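Local structure of protein adenylyltransferase VopS (Vibrio parahaemolyticus, 3LET) at residues Val169-Ala174 with Phe299-Met304; Glu188-Leu193 with Gly285-Ala290; Lys195-Asn200 with His214-Pro219; Leu205-Leu210 with His275-Gly280. The protein transfers AMP from ATP to a specific threonine of host Rho GTPases, which prevents effector binding and inhibits actin assembly in infected cells. All coordinates share one frame; numbering follows the deposited sequence.

Overall arrangement
Contacts 1, 2 and 4 are buried, whereas contact 3 lies at the edge of the helical bundle, and their chemistry follows that difference. Contact 2 is packing without hydrogen bonds between helices 184-199 and 281-295. Contact 4 is likewise held by packing, and it seats the loop that begins the Fic motif against the start of helix 207-217. Contact 1 mixes ring packing with an arginine-to-carbonyl bond, as suits a loop laid on helix 168-179. Contact 3, partly exposed, depends on a salt bridge. Contacts 2 and 3 share helix 184-199 and touch through Leu193 and Leu217, while contacts 3 and 4 share helix 207-217 and meet where His214 stacks on Phe277.

Contact 1 (Val169-Ala174 with Phe299-Met304); sequences VERAAA and FNPLAM
The Phe299 ring is sandwiched: Ala172 CA lies over one face and Pro301 N over the opposite one, while Arg171 NH1 approaches the rim near the ring plane. Ala172 makes a CH-pi contact, with CA 3.6 Å from the centroid of the Phe299 ring and 15° off the ring normal. Its methyl adds packing, CB to Phe299 CD1 being 3.7 Å. Alanine suits this place because its small side chain lets the ring lie close against the backbone of helix 168-179. With CG of Phe299 anti to the backbone N (chi1 176°), the ring reaches the helix.

The Arg171 guanidinium has Phe299 CD2 over one face, its plane inclined to that of the ring by 58°. At its edge, NH1 donates in plane to Phe299 O (2.9 Å), and the donor is only modestly tilted from the carbonyl plane. The chain bends at chi3, turning the group onto the loop. A water accepts from Arg171 NH2 at 2.9 Å, and its return bond to Phe299 O is weak.

Asn168 OD1 also accepts from NH1, and Glu157 forms a salt bridge with NH2, so several partners fix the guanidinium's rotation. The loop following the Fic-motif helix 281-295 is thus laid on helix 168-179: phenylalanine packs it there and arginine satisfies its carbonyl, while the nearby carboxylate would be expected to stabilise the positive charge.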
loop_
_atom_site.group_PDB
_atom_site.type_symbol
_atom_site.label_atom_id
_atom_site.label_comp_id
_atom_site.label_asym_id
_atom_site.label_seq_id
_atom_site.Cartn_x
_atom_site.Cartn_y
_atom_site.Cartn_z
ATOM N N VAL A 169 10.894 -26.163 10.860
ATOM C CA VAL A 169 11.243 -25.391 9.666
ATOM C C VAL A 169 10.807 -26.142 8.418
ATOM O O VAL A 169 10.270 -25.546 7.481
ATOM C CB VAL A 169 12.768 -25.104 9.589
ATOM C CG1 VAL A 169 13.118 -24.425 8.285
ATOM C CG2 VAL A 169 13.191 -24.240 10.759
ATOM N N GLU A 170 10.992 -27.459 8.393
ATOM C CA GLU A 170 10.544 -28.208 7.219
ATOM C C GLU A 170 9.021 -28.311 7.127
ATOM O O GLU A 170 8.448 -28.256 6.011
ATOM C CB GLU A 170 11.224 -29.597 7.174
ATOM C CG GLU A 170 12.716 -29.491 6.890
ATOM C CD GLU A 170 13.401 -30.852 6.955
ATOM O OE1 GLU A 170 13.257 -31.639 6.004
ATOM O OE2 GLU A 170 14.066 -31.134 7.967
ATOM N N ARG A 171 8.351 -28.407 8.278
ATOM C CA ARG A 171 6.893 -28.420 8.298
ATOM C C ARG A 171 6.335 -27.088 7.775
ATOM O O ARG A 171 5.379 -27.057 6.998
ATOM C CB ARG A 171 6.360 -28.652 9.728
ATOM C CG ARG A 171 6.662 -30.082 10.245
ATOM C CD ARG A 171 6.138 -30.304 11.664
ATOM N NE ARG A 171 4.701 -30.065 11.726
ATOM C CZ ARG A 171 4.121 -29.090 12.420
ATOM N NH1 ARG A 171 4.839 -28.253 13.171
ATOM N NH2 ARG A 171 2.796 -28.990 12.395
ATOM N N ALA A 172 6.933 -25.988 8.213
ATOM C CA ALA A 172 6.462 -24.664 7.779
ATOM C C ALA A 172 6.699 -24.513 6.283
ATOM O O ALA A 172 5.824 -24.045 5.569
ATOM C CB ALA A 172 7.178 -23.580 8.544
ATOM N N ALA A 173 7.874 -24.915 5.803
ATOM C CA ALA A 173 8.149 -24.881 4.357
ATOM C C ALA A 173 7.113 -25.673 3.568
ATOM O O ALA A 173 6.566 -25.179 2.593
ATOM C CB ALA A 173 9.559 -25.384 4.039
ATOM N N ALA A 174 6.807 -26.891 4.003
ATOM C CA ALA A 174 5.792 -27.704 3.335
ATOM C C ALA A 174 4.430 -27.040 3.270
ATOM O O ALA A 174 3.705 -27.176 2.275
ATOM C CB ALA A 174 5.646 -29.077 4.053
ATOM N N PHE A 299 5.540 -24.220 15.252
ATOM C CA PHE A 299 4.858 -24.012 13.984
ATOM C C PHE A 299 3.500 -24.688 14.002
ATOM O O PHE A 299 3.401 -25.901 14.063
ATOM C CB PHE A 299 5.644 -24.479 12.759
ATOM C CG PHE A 299 4.852 -24.316 11.498
ATOM C CD1 PHE A 299 4.478 -23.042 11.073
ATOM C CD2 PHE A 299 4.363 -25.411 10.814
ATOM C CE1 PHE A 299 3.699 -22.875 9.979
ATOM C CE2 PHE A 299 3.569 -25.245 9.707
ATOM C CZ PHE A 299 3.243 -23.967 9.274
ATOM N N ASN A 300 2.460 -23.864 13.951
ATOM C CA ASN A 300 1.084 -24.327 13.911
ATOM C C ASN A 300 0.464 -23.900 12.581
ATOM O O ASN A 300 0.291 -22.713 12.348
ATOM C CB ASN A 300 0.308 -23.664 15.046
ATOM C CG ASN A 300 0.979 -23.862 16.407
ATOM O OD1 ASN A 300 0.954 -24.955 16.961
ATOM N ND2 ASN A 300 1.579 -22.797 16.945
ATOM N N PRO A 301 0.151 -24.857 11.697
ATOM C CA PRO A 301 -0.378 -24.451 10.389
ATOM C C PRO A 301 -1.805 -23.895 10.557
ATOM O O PRO A 301 -2.523 -24.324 11.462
ATOM C CB PRO A 301 -0.375 -25.768 9.602
ATOM C CG PRO A 301 -0.505 -26.822 10.676
ATOM C CD PRO A 301 0.395 -26.310 11.750
ATOM N N LEU A 302 -2.205 -22.944 9.725
ATOM C CA LEU A 302 -3.530 -22.332 9.844
ATOM C C LEU A 302 -4.581 -23.096 9.071
ATOM O O LEU A 302 -4.382 -23.423 7.908
ATOM C CB LEU A 302 -3.505 -20.903 9.273
ATOM C CG LEU A 302 -2.693 -19.870 10.055
ATOM C CD1 LEU A 302 -2.563 -18.539 9.270
ATOM C CD2 LEU A 302 -3.331 -19.630 11.410
ATOM N N ALA A 303 -5.733 -23.343 9.694
ATOM C CA ALA A 303 -6.888 -23.859 8.950
ATOM C C ALA A 303 -7.346 -22.792 7.949
ATOM O O ALA A 303 -7.080 -21.621 8.147
ATOM C CB ALA A 303 -8.025 -24.202 9.900
ATOM N N MET A 304 -8.021 -23.189 6.873
ATOM C CA MET A 304 -8.528 -22.207 5.914
ATOM C C MET A 304 -9.506 -21.263 6.578
ATOM O O MET A 304 -9.512 -20.067 6.310
ATOM C CB MET A 304 -9.214 -22.890 4.739
ATOM C CG MET A 304 -8.252 -23.528 3.762
ATOM S SD MET A 304 -9.113 -24.051 2.263
ATOM C CE MET A 304 -10.188 -22.637 1.955
HETATM O O HOH W 1 1.167 -28.320 14.694
#

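Contact 2 (Glu188-Leu193 with Gly285-Ala290); sequences ENITSL and GRMLYA
Ile190 and Met287 mark the closest approach of the two backbones, their CA atoms 8.2 Å apart, where helix 184-199 packs beside helix 281-295. Both segments are regular helix: Leu193 N bonds to Asn189 O, and Tyr289 N to Gly285 O. Backbone polar groups are therefore largely engaged within each helix, and the space between the helices is bridged by side chains.

All the close contacts between the segments run through the Met287 methyl. Met287 reaches out from helix 281-295 with its CG anti to the backbone N (chi1 171°), then bends at chi2 and again at chi3, which carries the terminal CE onto the neighbouring helix. That methyl meets the backbone first, at 3.6 Å from Ile190 O. It also lies 4.2 Å from the Ile190 CG2 branch and 4.1 Å from Leu193 CB. Ile190 and Leu193 stand three residues apart along their helix, about one turn, and so can both face the same methyl. Methionine suits this spot because its long, unbranched thioether can span the gap and bend to fit, whereas the branched isoleucine and leucine fill space near their own helix.

Leu217 of helix 207-217 touches both Ile190 and Met287, making this a three-helix packing site in the Fic core. On another side of helix 281-295, Arg286, assigned by similarity to ATP binding, forms a salt bridge with Glu307. The contact itself is buried van der Waals packing of a methyl on two side chains and a carbonyl oxygen, without directional bonds; what it contributes to cohesion comes from the exclusion of water and the fit of a flexible chain.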
loop_
_atom_site.group_PDB
_atom_site.type_symbol
_atom_site.label_atom_id
_atom_site.label_comp_id
_atom_site.label_asym_id
_atom_site.label_seq_id
_atom_site.Cartn_x
_atom_site.Cartn_y
_atom_site.Cartn_z
ATOM N N GLU A 188 11.960 -24.810 -3.877
ATOM C CA GLU A 188 13.259 -24.743 -3.240
ATOM C C GLU A 188 13.597 -23.333 -2.753
ATOM O O GLU A 188 14.231 -23.158 -1.708
ATOM C CB GLU A 188 14.361 -25.201 -4.215
ATOM C CG GLU A 188 14.296 -26.653 -4.574
ATOM C CD GLU A 188 15.504 -27.079 -5.373
ATOM O OE1 GLU A 188 16.002 -26.253 -6.171
ATOM O OE2 GLU A 188 15.960 -28.227 -5.195
ATOM N N ASN A 189 13.181 -22.329 -3.506
ATOM C CA ASN A 189 13.442 -20.935 -3.120
ATOM C C ASN A 189 12.662 -20.590 -1.845
ATOM O O ASN A 189 13.180 -19.958 -0.927
ATOM C CB ASN A 189 13.019 -19.986 -4.251
ATOM C CG ASN A 189 13.339 -18.523 -3.951
ATOM O OD1 ASN A 189 14.453 -18.187 -3.559
ATOM N ND2 ASN A 189 12.364 -17.646 -4.174
ATOM N N ILE A 190 11.400 -21.001 -1.801
ATOM C CA ILE A 190 10.578 -20.791 -0.597
ATOM C C ILE A 190 11.279 -21.407 0.625
ATOM O O ILE A 190 11.388 -20.777 1.677
ATOM C CB ILE A 190 9.193 -21.420 -0.774
ATOM C CG1 ILE A 190 8.384 -20.598 -1.785
ATOM C CG2 ILE A 190 8.475 -21.518 0.581
ATOM C CD1 ILE A 190 7.124 -21.306 -2.340
ATOM N N THR A 191 11.736 -22.649 0.490
ATOM C CA THR A 191 12.444 -23.311 1.588
ATOM C C THR A 191 13.740 -22.586 1.994
ATOM O O THR A 191 13.988 -22.361 3.184
ATOM C CB THR A 191 12.797 -24.740 1.213
ATOM O OG1 THR A 191 11.589 -25.444 0.909
ATOM C CG2 THR A 191 13.520 -25.426 2.391
ATOM N N SER A 192 14.560 -22.196 1.017
ATOM C CA SER A 192 15.804 -21.477 1.338
ATOM C C SER A 192 15.529 -20.149 2.038
ATOM O O SER A 192 16.220 -19.807 3.000
ATOM C CB SER A 192 16.640 -21.179 0.087
ATOM O OG SER A 192 16.824 -22.346 -0.695
ATOM N N LEU A 193 14.544 -19.400 1.547
ATOM C CA LEU A 193 14.243 -18.088 2.126
ATOM C C LEU A 193 13.728 -18.248 3.544
ATOM O O LEU A 193 14.028 -17.453 4.426
ATOM C CB LEU A 193 13.235 -17.294 1.272
ATOM C CG LEU A 193 13.806 -16.678 -0.019
ATOM C CD1 LEU A 193 12.690 -16.124 -0.914
ATOM C CD2 LEU A 193 14.819 -15.577 0.304
ATOM N N GLY A 285 2.209 -13.330 3.130
ATOM C CA GLY A 285 1.505 -13.460 4.408
ATOM C C GLY A 285 1.829 -14.778 5.094
ATOM O O GLY A 285 2.107 -14.835 6.308
ATOM N N ARG A 286 1.812 -15.851 4.323
ATOM C CA ARG A 286 2.197 -17.175 4.863
ATOM C C ARG A 286 3.666 -17.252 5.228
ATOM O O ARG A 286 4.024 -17.840 6.234
ATOM C CB ARG A 286 1.849 -18.269 3.851
ATOM C CG ARG A 286 0.351 -18.340 3.625
ATOM C CD ARG A 286 -0.119 -19.667 3.019
ATOM N NE ARG A 286 -1.578 -19.608 2.839
ATOM C CZ ARG A 286 -2.160 -19.084 1.775
ATOM N NH1 ARG A 286 -1.411 -18.635 0.774
ATOM N NH2 ARG A 286 -3.482 -19.016 1.698
ATOM N N MET A 287 4.534 -16.653 4.416
ATOM C CA MET A 287 5.952 -16.654 4.766
ATOM C C MET A 287 6.157 -15.865 6.067
ATOM O O MET A 287 6.901 -16.307 6.950
ATOM C CB MET A 287 6.784 -16.087 3.606
ATOM C CG MET A 287 8.252 -15.827 3.930
ATOM S SD MET A 287 9.165 -17.394 4.125
ATOM C CE MET A 287 9.353 -17.877 2.391
ATOM N N LEU A 288 5.528 -14.689 6.225
ATOM C CA LEU A 288 5.732 -13.946 7.498
ATOM C C LEU A 288 5.143 -14.681 8.712
ATOM O O LEU A 288 5.703 -14.628 9.806
ATOM C CB LEU A 288 5.161 -12.512 7.459
ATOM C CG LEU A 288 5.853 -11.618 6.420
ATOM C CD1 LEU A 288 5.241 -10.219 6.492
ATOM C CD2 LEU A 288 7.341 -11.519 6.638
ATOM N N TYR A 289 4.017 -15.353 8.521
ATOM C CA TYR A 289 3.413 -16.129 9.606
ATOM C C TYR A 289 4.412 -17.198 10.045
ATOM O O TYR A 289 4.669 -17.350 11.250
ATOM C CB TYR A 289 2.124 -16.807 9.122
ATOM C CG TYR A 289 1.529 -17.763 10.158
ATOM C CD1 TYR A 289 0.794 -17.268 11.243
ATOM C CD2 TYR A 289 1.701 -19.145 10.036
ATOM C CE1 TYR A 289 0.230 -18.122 12.192
ATOM C CE2 TYR A 289 1.144 -20.033 11.006
ATOM C CZ TYR A 289 0.416 -19.510 12.062
ATOM O OH TYR A 289 -0.108 -20.379 13.007
ATOM N N ALA A 290 4.948 -17.946 9.072
ATOM C CA ALA A 290 5.903 -19.026 9.363
ATOM C C ALA A 290 7.164 -18.499 10.024
ATOM O O ALA A 290 7.664 -19.097 10.962
ATOM C CB ALA A 290 6.278 -19.799 8.098
#

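Contact 3 (Lys195-Asn200 with His214-Pro219); sequences KEYATN and HARLVP
Glu196 and Arg216 form a two-bond, end-on salt bridge. Arg216 NH1 gives a hydrogen bond to Glu196 OE2 (2.9 Å, N-H...O 166°), and Arg216 NH2 gives one to Glu196 OE1, also 2.9 Å. Both oxygens lie near the guanidinium plane. The carboxylate and guanidinium planes are 43° apart; OE1 is met on its syn side, near the carboxylate plane, and OE2 from above it.

Long side chains are needed, because Glu196 CA and Arg216 CA are 11.7 Å apart. Glu196 runs out extended, with CG anti to the backbone N (chi1 -177°); Arg216 bends at chi3 to present its end. Tyr197 CE1 lies 4.2 Å from Arg216 NH1, which sits at the ring's edge. Asn200 ND2 lies over the centre of one face of that ring.

Farther out, Leu193 packs on the Arg216 side chain, and Asn189 ND2 bonds to Arg216 O. The salt bridge thus ties together two successive helices, 184-199 and 207-217, that pack on helix 281-295, away from the annotated ATP site. Paired opposite charges suit this partly exposed place: the fork fixes the guanidinium's rotation, while solvent nearby would probably moderate the attraction.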
loop_
_atom_site.group_PDB
_atom_site.type_symbol
_atom_site.label_atom_id
_atom_site.label_comp_id
_atom_site.label_asym_id
_atom_site.label_seq_id
_atom_site.Cartn_x
_atom_site.Cartn_y
_atom_site.Cartn_z
ATOM N N LYS A 195 14.445 -20.645 5.722
ATOM C CA LYS A 195 15.573 -20.952 6.604
ATOM C C LYS A 195 16.402 -19.713 6.852
ATOM O O LYS A 195 16.862 -19.450 7.973
ATOM C CB LYS A 195 16.467 -22.030 5.976
ATOM C CG LYS A 195 15.783 -23.397 5.882
ATOM C CD LYS A 195 16.796 -24.439 5.392
ATOM C CE LYS A 195 16.136 -25.612 4.720
ATOM N NZ LYS A 195 15.423 -26.472 5.686
ATOM N N GLU A 196 16.632 -18.975 5.778
ATOM C CA GLU A 196 17.413 -17.743 5.863
ATOM C C GLU A 196 16.802 -16.709 6.833
ATOM O O GLU A 196 17.491 -16.190 7.711
ATOM C CB GLU A 196 17.574 -17.146 4.459
ATOM C CG GLU A 196 18.450 -15.895 4.438
ATOM C CD GLU A 196 18.659 -15.346 3.031
ATOM O OE1 GLU A 196 18.461 -16.088 2.046
ATOM O OE2 GLU A 196 19.037 -14.172 2.906
ATOM N N TYR A 197 15.514 -16.398 6.682
ATOM C CA TYR A 197 14.883 -15.438 7.596
ATOM C C TYR A 197 14.598 -16.012 8.992
ATOM O O TYR A 197 14.414 -15.278 9.958
ATOM C CB TYR A 197 13.604 -14.853 6.978
ATOM C CG TYR A 197 13.962 -13.756 5.995
ATOM C CD1 TYR A 197 14.566 -14.063 4.778
ATOM C CD2 TYR A 197 13.753 -12.419 6.307
ATOM C CE1 TYR A 197 14.929 -13.061 3.882
ATOM C CE2 TYR A 197 14.104 -11.397 5.408
ATOM C CZ TYR A 197 14.685 -11.731 4.195
ATOM O OH TYR A 197 15.044 -10.739 3.295
ATOM N N ALA A 198 14.574 -17.321 9.120
ATOM C CA ALA A 198 14.402 -17.887 10.452
ATOM C C ALA A 198 15.625 -17.562 11.320
ATOM O O ALA A 198 15.519 -17.443 12.544
ATOM C CB ALA A 198 14.207 -19.389 10.364
ATOM N N THR A 199 16.775 -17.392 10.671
ATOM C CA THR A 199 18.039 -17.283 11.385
ATOM C C THR A 199 18.761 -15.948 11.193
ATOM O O THR A 199 19.789 -15.722 11.823
ATOM C CB THR A 199 19.007 -18.424 10.946
ATOM O OG1 THR A 199 19.346 -18.277 9.559
ATOM C CG2 THR A 199 18.346 -19.767 11.131
ATOM N N ASN A 200 18.256 -15.056 10.345
ATOM C CA ASN A 200 19.057 -13.876 10.007
ATOM C C ASN A 200 18.813 -12.677 10.899
ATOM O O ASN A 200 19.453 -11.647 10.722
ATOM C CB ASN A 200 18.915 -13.486 8.528
ATOM C CG ASN A 200 17.545 -12.953 8.184
ATOM O OD1 ASN A 200 16.662 -12.855 9.039
ATOM N ND2 ASN A 200 17.352 -12.609 6.911
ATOM N N HIS A 214 10.005 -9.855 -0.306
ATOM C CA HIS A 214 9.020 -10.078 -1.353
ATOM C C HIS A 214 9.685 -10.187 -2.738
ATOM O O HIS A 214 9.318 -11.052 -3.546
ATOM C CB HIS A 214 8.010 -8.921 -1.312
ATOM C CG HIS A 214 6.977 -8.984 -2.387
ATOM N ND1 HIS A 214 7.086 -8.274 -3.559
ATOM C CD2 HIS A 214 5.802 -9.655 -2.456
ATOM C CE1 HIS A 214 6.029 -8.514 -4.319
ATOM N NE2 HIS A 214 5.233 -9.342 -3.670
ATOM N N ALA A 215 10.658 -9.315 -3.006
ATOM C CA ALA A 215 11.352 -9.300 -4.294
ATOM C C ALA A 215 12.053 -10.633 -4.601
ATOM O O ALA A 215 12.128 -11.036 -5.759
ATOM C CB ALA A 215 12.359 -8.138 -4.351
ATOM N N ARG A 216 12.554 -11.312 -3.569
ATOM C CA ARG A 216 13.229 -12.593 -3.739
ATOM C C ARG A 216 12.246 -13.752 -3.716
ATOM O O ARG A 216 12.469 -14.780 -4.340
ATOM C CB ARG A 216 14.302 -12.758 -2.660
ATOM C CG ARG A 216 15.447 -11.756 -2.842
ATOM C CD ARG A 216 16.473 -11.844 -1.721
ATOM N NE ARG A 216 17.063 -13.176 -1.672
ATOM C CZ ARG A 216 17.563 -13.750 -0.579
ATOM N NH1 ARG A 216 17.556 -13.129 0.584
ATOM N NH2 ARG A 216 18.076 -14.959 -0.651
ATOM N N LEU A 217 11.126 -13.562 -3.034
ATOM C CA LEU A 217 10.149 -14.625 -2.888
ATOM C C LEU A 217 9.217 -14.713 -4.101
ATOM O O LEU A 217 8.770 -15.798 -4.465
ATOM C CB LEU A 217 9.333 -14.382 -1.633
ATOM C CG LEU A 217 8.197 -15.342 -1.319
ATOM C CD1 LEU A 217 8.755 -16.763 -1.081
ATOM C CD2 LEU A 217 7.431 -14.829 -0.084
ATOM N N VAL A 218 8.934 -13.561 -4.711
ATOM C CA VAL A 218 7.961 -13.447 -5.801
ATOM C C VAL A 218 8.686 -12.770 -6.965
ATOM O O VAL A 218 8.374 -11.646 -7.320
ATOM C CB VAL A 218 6.753 -12.582 -5.346
ATOM C CG1 VAL A 218 5.575 -12.692 -6.324
ATOM C CG2 VAL A 218 6.301 -13.023 -3.947
ATOM N N PRO A 219 9.694 -13.433 -7.546
ATOM C CA PRO A 219 10.467 -12.615 -8.495
ATOM C C PRO A 219 9.661 -12.171 -9.726
ATOM O O PRO A 219 8.704 -12.833 -10.148
ATOM C CB PRO A 219 11.639 -13.526 -8.884
ATOM C CG PRO A 219 11.747 -14.521 -7.767
ATOM C CD PRO A 219 10.329 -14.737 -7.289
#

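Contact 4 (Leu205-Leu210 with His275-Gly280); sequences LNMDNL and HGFTDG
The loop 275-280 begins the Fic motif, HxFx(D/E)GNGR, the signature of the Fic family, and its phenylalanine is planted in the core against the first turn of helix 207-217. The Phe277 and Met207 side chains point at each other from the loop and the helix, and Met207 CE sits 4.0 Å from Phe277 CE1. The same methyl lies 3.8 Å from Gly276 O. Met207 gets there by a bend at chi2 (62°), which swings its thioether toward the loop. Leu210, one turn on, brings its CB to 4.1 Å from Phe277 CZ. A flat ring suits this place because its far end, CE1 and CZ, meets Met207 and Leu210 while the ring stacks with that of His214 of the same helix.

Both ends of the loop have defined geometry. His275 is the C-prime residue of a Schellman motif that closes helix 260-274, its positive phi turning the chain away from the helix axis. Phe277 N is bonded to Asn281 OD1, and Gly280, with positive phi, stands at the N-cap of helix 281-295, into which the loop leads. Gly280 is assigned to the ATP site by similarity. At its own N-terminus, helix 207-217 is capped by Asn206, whose OD1 accepts from Asn209 N at 3.0 Å, the donor lying above the amide's carbonyl plane.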
loop_
_atom_site.group_PDB
_atom_site.type_symbol
_atom_site.label_atom_id
_atom_site.label_comp_id
_atom_site.label_asym_id
_atom_site.label_seq_id
_atom_site.Cartn_x
_atom_site.Cartn_y
_atom_site.Cartn_z
ATOM N N LEU A 205 9.146 -5.906 11.106
ATOM C CA LEU A 205 8.260 -4.751 11.266
ATOM C C LEU A 205 8.911 -3.553 10.604
ATOM O O LEU A 205 9.208 -2.528 11.242
ATOM C CB LEU A 205 8.024 -4.467 12.751
ATOM C CG LEU A 205 7.424 -5.693 13.450
ATOM C CD1 LEU A 205 7.102 -5.371 14.916
ATOM C CD2 LEU A 205 6.198 -6.197 12.746
ATOM N N ASN A 206 9.192 -3.722 9.320
ATOM C CA ASN A 206 9.992 -2.763 8.583
ATOM C C ASN A 206 9.619 -2.984 7.119
ATOM O O ASN A 206 9.927 -4.034 6.559
ATOM C CB ASN A 206 11.475 -3.021 8.872
ATOM C CG ASN A 206 12.393 -2.121 8.076
ATOM O OD1 ASN A 206 12.210 -1.958 6.878
ATOM N ND2 ASN A 206 13.385 -1.527 8.743
ATOM N N MET A 207 8.932 -2.018 6.489
ATOM C CA MET A 207 8.372 -2.276 5.162
ATOM C C MET A 207 9.490 -2.445 4.133
ATOM O O MET A 207 9.341 -3.223 3.175
ATOM C CB MET A 207 7.404 -1.135 4.759
ATOM C CG MET A 207 6.652 -1.359 3.466
ATOM S SD MET A 207 5.595 -2.818 3.564
ATOM C CE MET A 207 5.002 -2.921 1.879
ATOM N N ASP A 208 10.596 -1.731 4.306
ATOM C CA ASP A 208 11.717 -1.889 3.372
ATOM C C ASP A 208 12.212 -3.341 3.417
ATOM O O ASP A 208 12.479 -3.957 2.380
ATOM C CB ASP A 208 12.874 -0.975 3.741
ATOM C CG ASP A 208 12.689 0.444 3.236
ATOM O OD1 ASP A 208 11.812 0.662 2.382
ATOM O OD2 ASP A 208 13.439 1.340 3.686
ATOM N N ASN A 209 12.338 -3.887 4.616
ATOM C CA ASN A 209 12.783 -5.277 4.744
ATOM C C ASN A 209 11.791 -6.227 4.088
ATOM O O ASN A 209 12.173 -7.221 3.476
ATOM C CB ASN A 209 12.973 -5.673 6.207
ATOM C CG ASN A 209 14.195 -5.022 6.837
ATOM O OD1 ASN A 209 15.004 -4.385 6.162
ATOM N ND2 ASN A 209 14.322 -5.167 8.146
ATOM N N LEU A 210 10.505 -5.947 4.249
ATOM C CA LEU A 210 9.490 -6.811 3.635
ATOM C C LEU A 210 9.530 -6.705 2.111
ATOM O O LEU A 210 9.292 -7.680 1.400
ATOM C CB LEU A 210 8.083 -6.459 4.107
ATOM C CG LEU A 210 7.748 -6.679 5.575
ATOM C CD1 LEU A 210 6.214 -6.674 5.741
ATOM C CD2 LEU A 210 8.318 -7.984 6.068
ATOM N N HIS A 275 -3.791 -5.870 1.396
ATOM C CA HIS A 275 -3.256 -6.034 0.032
ATOM C C HIS A 275 -1.978 -5.211 -0.086
ATOM O O HIS A 275 -1.900 -4.270 -0.881
ATOM C CB HIS A 275 -4.267 -5.581 -1.029
ATOM C CG HIS A 275 -5.485 -6.446 -1.072
ATOM N ND1 HIS A 275 -5.571 -7.562 -1.876
ATOM C CD2 HIS A 275 -6.639 -6.399 -0.365
ATOM C CE1 HIS A 275 -6.740 -8.147 -1.687
ATOM N NE2 HIS A 275 -7.407 -7.461 -0.776
ATOM N N GLY A 276 -0.986 -5.542 0.725
ATOM C CA GLY A 276 0.209 -4.710 0.842
ATOM C C GLY A 276 1.162 -4.772 -0.343
ATOM O O GLY A 276 2.097 -3.945 -0.423
ATOM N N PHE A 277 0.968 -5.759 -1.226
ATOM C CA PHE A 277 1.797 -5.908 -2.431
ATOM C C PHE A 277 0.910 -6.004 -3.662
ATOM O O PHE A 277 -0.261 -6.338 -3.554
ATOM C CB PHE A 277 2.714 -7.162 -2.313
ATOM C CG PHE A 277 3.650 -7.095 -1.143
ATOM C CD1 PHE A 277 4.849 -6.387 -1.237
ATOM C CD2 PHE A 277 3.294 -7.642 0.065
ATOM C CE1 PHE A 277 5.700 -6.275 -0.139
ATOM C CE2 PHE A 277 4.138 -7.536 1.183
ATOM C CZ PHE A 277 5.355 -6.857 1.064
ATOM N N THR A 278 1.463 -5.744 -4.845
ATOM C CA THR A 278 0.646 -5.794 -6.048
ATOM C C THR A 278 0.269 -7.229 -6.387
ATOM O O THR A 278 -0.782 -7.488 -6.995
ATOM C CB THR A 278 1.374 -5.158 -7.257
ATOM O OG1 THR A 278 2.672 -5.735 -7.379
ATOM C CG2 THR A 278 1.511 -3.665 -7.062
ATOM N N ASP A 279 1.126 -8.165 -5.989
ATOM C CA ASP A 279 0.843 -9.580 -6.170
ATOM C C ASP A 279 1.683 -10.372 -5.172
ATOM O O ASP A 279 2.645 -9.850 -4.595
ATOM C CB ASP A 279 1.197 -10.007 -7.600
ATOM C CG ASP A 279 0.658 -11.400 -7.972
ATOM O OD1 ASP A 279 -0.150 -11.988 -7.203
ATOM O OD2 ASP A 279 1.061 -11.895 -9.061
ATOM N N GLY A 280 1.317 -11.631 -4.977
ATOM C CA GLY A 280 2.030 -12.490 -4.037
ATOM C C GLY A 280 1.750 -12.146 -2.575
ATOM O O GLY A 280 2.560 -12.427 -1.683
#